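Local coordinates for AP205 bacteriophage COAT protein (Acinetobacter phage ap205, PDB 5FS4) that builds the capsid of a small single-stranded RNA bacteriophage, probably from subunits that associate as pairs, at residues P23-L26 with S27-F30; E100-K103 with R104-T108; S112-A115 with G116-F119. The protein carries 2 engineered substitutions. All blocks are in the same frame, centred on the assembly; numbering follows the deposited sequence.

Three local contacts follow one another along the chain, and none nests in or crosses another. Contact 1 (23-26 with 27-30) closes the turn that carries the chain from strand 17-22 into its antiparallel neighbour, strand 28-38. Once the sheet is complete, contact 2 (100-103 with 104-108) lies in the middle of helix 92-111, about 27 Å from contact 1 centre to centre and on the opposite side of the chain's centre. Contact 3 (112-115 with 116-119) folds the loop just beyond the helix into a short 3-10 turn; it meets contact 2 through Asp107 O and Ser112 N, probably hydrogen-bonded. All three touch the second subunit.

Contact 1: P23-L26 with S27-F30; sequences PTRL and STTF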
# COMPACT_ATOMS: atom_id res chain seq x y z
N PRO B 23 2.91 -10.30 -18.98
CA PRO B 23 3.49 -11.37 -19.84
C PRO B 23 4.76 -11.04 -20.55
O PRO B 23 5.43 -11.95 -21.02
CB PRO B 23 2.42 -11.63 -20.89
CG PRO B 23 1.29 -10.70 -20.64
CD PRO B 23 1.57 -9.87 -19.44
N THR B 24 5.09 -9.77 -20.58
CA THR B 24 6.33 -9.32 -21.12
C THR B 24 7.40 -9.20 -20.06
O THR B 24 8.51 -8.86 -20.42
CB THR B 24 6.16 -7.93 -21.84
OG1 THR B 24 6.14 -6.81 -20.90
CG2 THR B 24 4.88 -7.90 -22.66
N ARG B 25 7.07 -9.39 -18.76
CA ARG B 25 8.08 -9.27 -17.69
C ARG B 25 7.50 -10.04 -16.51
O ARG B 25 6.83 -9.47 -15.57
CB ARG B 25 8.45 -7.82 -17.32
CG ARG B 25 9.52 -7.71 -16.25
CD ARG B 25 9.99 -6.27 -16.05
NE ARG B 25 11.12 -6.14 -15.13
CZ ARG B 25 12.40 -6.16 -15.49
NH1 ARG B 25 12.75 -6.37 -16.78
NH2 ARG B 25 13.36 -6.02 -14.58
N LEU B 26 7.71 -11.35 -16.60
CA LEU B 26 6.97 -12.29 -15.76
C LEU B 26 7.25 -12.12 -14.30
O LEU B 26 6.41 -12.48 -13.48
CB LEU B 26 7.23 -13.70 -16.22
CG LEU B 26 6.55 -13.97 -17.59
CD1 LEU B 26 7.24 -15.14 -18.27
CD2 LEU B 26 5.03 -14.18 -17.44
N SER B 27 8.40 -11.51 -13.95
CA SER B 27 8.73 -11.20 -12.55
C SER B 27 7.91 -10.04 -11.93
O SER B 27 7.96 -9.85 -10.73
CB SER B 27 10.23 -10.88 -12.39
OG SER B 27 10.64 -9.76 -13.14
N THR B 28 7.22 -9.25 -12.75
CA THR B 28 6.23 -8.27 -12.24
C THR B 28 4.90 -8.97 -11.86
O THR B 28 4.23 -9.58 -12.73
CB THR B 28 5.98 -7.15 -13.25
OG1 THR B 28 7.23 -6.58 -13.54
CG2 THR B 28 5.14 -6.03 -12.62
N THR B 29 4.56 -8.94 -10.57
CA THR B 29 3.36 -9.68 -10.13
C THR B 29 2.50 -8.76 -9.27
O THR B 29 3.00 -7.83 -8.66
CB THR B 29 3.66 -10.98 -9.35
OG1 THR B 29 4.46 -10.69 -8.19
CG2 THR B 29 4.39 -11.92 -10.17
N PHE B 30 1.20 -9.00 -9.33
CA PHE B 30 0.25 -8.41 -8.39
C PHE B 30 -0.64 -9.55 -7.95
O PHE B 30 -1.28 -10.17 -8.80
CB PHE B 30 -0.62 -7.35 -9.05
CG PHE B 30 -1.64 -6.79 -8.11
CD1 PHE B 30 -1.21 -5.95 -7.07
CD2 PHE B 30 -3.00 -7.16 -8.22
CE1 PHE B 30 -2.11 -5.41 -6.17
CE2 PHE B 30 -3.91 -6.64 -7.28
CZ PHE B 30 -3.45 -5.77 -6.29
O HOH W 1 9.78 -7.10 -12.60
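Arg25 and Thr28 are the ends of a type I beta turn, which completes the reversal between strand 17-22 and strand 28-38 of the antiparallel sheet. Thr28 N donates a hydrogen bond to Arg25 O at 2.9 Å with an N-H...O angle of 155°, the nitrogen lying above the carbonyl plane. The arginine side chain then runs past the far end of the turn. Its CB is still 4.2 Å from Thr28 OG1. With CG turned away from the backbone N (chi1 -178°), the next methylenes pass beside the two hydroxyls: CG is 3.7 Å from Thr28 OG1 and 3.9 Å from Ser27 OG, and CD is also close to the threonine oxygen. The extended chain brings NE to a water that accepts its N-H at 3.0 Å. That water donates to Thr28 OG1 at 2.8 Å and is also hydrogen-bonded to Ser27 OG, so a single molecule ties together three side chains of the turn. Thr28 OG1 sits at the guanidinium edge, near its plane. Farther out, NH2 bonds Lys58 O on strand 47-60, and the arginine also packs against Asp130 of the second subunit. Leu26 points away from the following residues at CB and contributes mainly through its backbone; its carbonyl oxygen faces the strand that follows, where Thr29 CG2 lies 3.9 Å from Leu26 O.

Contact 2: E100-K103 with R104-T108; sequences ETHK and RNVDT
Four successive backbone bonds, Arg104 N to Glu100 O, Asn105 N to Thr101 O, Val106 N to His102 O and Asp107 N to Lys103 O, carry helix 92-111 through this segment, the last two nearly straight. One turn apart, His102 and Val106 lie side by side and point the same way. Val106 CG2 sits over one face of the imidazole in a CH-pi contact, 4.0 Å from the ring centroid and shifted toward the rim, nearest to His102 NE2 at 3.7 Å. The same methyl lies 3.2 Å from His102 O, because CG1 stands opposite the backbone N (chi1 176°) and CG2 is turned back along the helix. Both ring nitrogens are engaged by the second subunit, ND1 with Ser55 and NE2 with Thr83, which fixes the ring's rotation. On another side, Thr101 and Asn105 run alongside each other, Thr101 CG2 3.8 Å from Asn105 ND2, while that amide nitrogen bonds Val127 O. Asp107 folds its carboxylate back over the preceding turn, putting CG 3.1 Å from Lys103 O; OD1 forms a salt bridge with Lys103 of the second subunit and accepts a hydrogen bond from Trp99 of that subunit. Lys103, bent at chi3 (-76°), swings NZ back to Glu100 for a salt bridge of 2.9 Å to OE1, its individual hydrogen bonds weak, and also reaches Asp107 of the second subunit. A helix that lies against the partner's sheet and helix in this way is consistent with the interlocked coat-protein dimer known from other small RNA phages.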
# COMPACT_ATOMS: atom_id res chain seq x y z
N GLU B 100 -9.68 5.33 1.26
CA GLU B 100 -9.31 6.65 0.62
C GLU B 100 -8.40 7.48 1.54
O GLU B 100 -7.36 8.08 1.11
CB GLU B 100 -10.56 7.44 0.12
CG GLU B 100 -11.41 6.68 -0.91
CD GLU B 100 -10.61 6.22 -2.12
OE1 GLU B 100 -9.88 7.10 -2.64
OE2 GLU B 100 -10.68 5.03 -2.54
N THR B 101 -8.73 7.44 2.82
CA THR B 101 -7.98 8.25 3.80
C THR B 101 -6.59 7.73 4.04
O THR B 101 -5.64 8.52 4.16
CB THR B 101 -8.76 8.39 5.11
OG1 THR B 101 -10.05 8.98 4.82
CG2 THR B 101 -8.05 9.26 6.10
N HIS B 102 -6.49 6.41 4.13
CA HIS B 102 -5.18 5.77 4.31
C HIS B 102 -4.22 6.10 3.14
O HIS B 102 -3.04 6.34 3.36
CB HIS B 102 -5.44 4.24 4.51
CG HIS B 102 -4.20 3.40 4.46
ND1 HIS B 102 -3.53 2.99 5.60
CD2 HIS B 102 -3.54 2.83 3.42
CE1 HIS B 102 -2.55 2.17 5.27
NE2 HIS B 102 -2.50 2.11 3.95
N LYS B 103 -4.73 6.05 1.91
CA LYS B 103 -3.97 6.38 0.72
C LYS B 103 -3.44 7.83 0.85
O LYS B 103 -2.27 8.08 0.62
CB LYS B 103 -4.79 6.22 -0.55
CG LYS B 103 -5.01 4.77 -1.01
CD LYS B 103 -5.66 4.74 -2.40
CE LYS B 103 -7.14 5.09 -2.28
NZ LYS B 103 -7.85 5.22 -3.59
N ARG B 104 -4.32 8.73 1.29
CA ARG B 104 -4.02 10.10 1.46
C ARG B 104 -2.92 10.31 2.48
O ARG B 104 -2.02 11.10 2.26
CB ARG B 104 -5.26 10.82 1.93
CG ARG B 104 -4.98 12.27 2.24
CD ARG B 104 -6.27 13.03 2.41
NE ARG B 104 -5.97 14.37 2.87
CZ ARG B 104 -6.90 15.25 3.21
NH1 ARG B 104 -8.19 14.93 3.19
NH2 ARG B 104 -6.51 16.45 3.61
N ASN B 105 -2.98 9.58 3.57
CA ASN B 105 -2.05 9.77 4.64
C ASN B 105 -0.69 9.16 4.24
O ASN B 105 0.34 9.71 4.53
CB ASN B 105 -2.57 9.16 5.92
CG ASN B 105 -3.63 10.01 6.59
OD1 ASN B 105 -3.62 11.24 6.50
ND2 ASN B 105 -4.49 9.36 7.29
N VAL B 106 -0.70 8.01 3.59
CA VAL B 106 0.51 7.43 3.09
C VAL B 106 1.14 8.36 2.04
O VAL B 106 2.35 8.59 2.09
CB VAL B 106 0.33 6.01 2.50
CG1 VAL B 106 1.67 5.56 1.93
CG2 VAL B 106 -0.19 5.01 3.55
N ASP B 107 0.35 8.91 1.12
CA ASP B 107 0.85 9.86 0.11
C ASP B 107 1.58 11.01 0.78
O ASP B 107 2.65 11.38 0.37
CB ASP B 107 -0.28 10.45 -0.78
CG ASP B 107 -0.88 9.45 -1.73
OD1 ASP B 107 -0.26 8.38 -1.96
OD2 ASP B 107 -2.03 9.72 -2.21
N THR B 108 0.99 11.57 1.82
CA THR B 108 1.63 12.73 2.53
C THR B 108 3.05 12.44 2.98
O THR B 108 3.92 13.28 2.81
CB THR B 108 0.71 13.23 3.69
OG1 THR B 108 -0.52 13.75 3.17
CG2 THR B 108 1.38 14.28 4.51

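Contact 3: S112-A115 with G116-F119; sequences SGNA and GLGF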
# COMPACT_ATOMS: atom_id res chain seq x y z
N SER B 112 4.75 12.43 -1.48
CA SER B 112 5.37 13.73 -1.44
C SER B 112 6.21 14.07 -0.22
O SER B 112 6.69 15.18 -0.14
CB SER B 112 4.28 14.78 -1.70
OG SER B 112 3.17 14.59 -0.88
N GLY B 113 6.38 13.18 0.74
CA GLY B 113 7.34 13.39 1.83
C GLY B 113 8.60 12.56 1.62
O GLY B 113 8.88 12.07 0.49
N ASN B 114 9.37 12.42 2.71
CA ASN B 114 10.65 11.77 2.71
C ASN B 114 10.67 10.42 3.38
O ASN B 114 11.74 9.90 3.66
CB ASN B 114 11.70 12.68 3.37
CG ASN B 114 11.96 13.97 2.58
OD1 ASN B 114 12.28 15.03 3.20
ND2 ASN B 114 11.93 13.89 1.25
N ALA B 115 9.51 9.78 3.57
CA ALA B 115 9.47 8.52 4.30
C ALA B 115 10.12 7.41 3.47
O ALA B 115 10.77 6.53 4.03
CB ALA B 115 8.07 8.16 4.67
N GLY B 116 10.10 7.55 2.15
CA GLY B 116 10.82 6.61 1.32
C GLY B 116 12.35 6.67 1.40
O GLY B 116 13.03 5.69 1.07
N LEU B 117 12.86 7.82 1.88
CA LEU B 117 14.30 7.94 2.25
C LEU B 117 14.60 7.44 3.68
O LEU B 117 15.78 7.38 4.11
CB LEU B 117 14.70 9.43 2.10
CG LEU B 117 14.58 10.02 0.69
CD1 LEU B 117 15.17 11.42 0.65
CD2 LEU B 117 15.23 9.16 -0.39
N GLY B 118 13.56 7.07 4.41
CA GLY B 118 13.71 6.56 5.79
C GLY B 118 13.52 7.57 6.92
O GLY B 118 13.85 7.25 8.05
N PHE B 119 12.89 8.69 6.63
CA PHE B 119 12.73 9.77 7.60
C PHE B 119 11.31 10.29 7.64
O PHE B 119 10.68 10.49 6.59
CB PHE B 119 13.66 10.91 7.16
CG PHE B 119 15.10 10.57 7.31
CD1 PHE B 119 15.78 9.90 6.30
CD2 PHE B 119 15.75 10.79 8.50
CE1 PHE B 119 17.09 9.50 6.47
CE2 PHE B 119 17.08 10.43 8.67
CZ PHE B 119 17.75 9.78 7.65
O HOH W 2 9.32 9.39 -0.01
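A short 3-10 turn follows helix 92-111, in the loop that leads on to strand 127-128, and two successive bonds wind it. Leu117 N donates to Asn114 O at 3.0 Å, and Gly118 N to Ala115 O at 2.9 Å. In both, the donor stands well above the carbonyl plane. Asn114 O also receives a weak bond of 3.4 Å from Phe119 N, fairly straight at 160°, so this one oxygen gathers the N-H groups of two residues. Together, the weak outer bond from Phe119 to Asn114 and the inner one from Gly118 to Ala115 make the paired pattern of a Schellman motif, with Gly118 at its left-handed position (phi 96°). There the glycine has no CB to jam against Leu117 O. The chain then doubles back on the start of the turn, and Phe119 O comes 3.3 Å from Ala115 CA in a CA-H...O contact. Upstream, a water donates to Gly113 O and accepts from Gly116 N at 2.9 Å, bridging the way into the turn and giving the buried glycine nitrogen a partner. The side chains of Asn114 and Leu117 slant across each other on the outside: Leu117 CB lies 3.4 Å from Asn114 O, and CD1 reaches Asn114 ND2 at 4.1 Å. With its CG opposite the carbonyl carbon (chi1 -69°), Phe119 carries its ring off from the turn and touches it mainly through the backbone and CB. Ala115 is tied back to Leu109 of the helix by a backbone bond and packs on Tyr53 of the second subunit. Leu117 O accepts a hydrogen bond from Arg36 NH1 of that same second subunit.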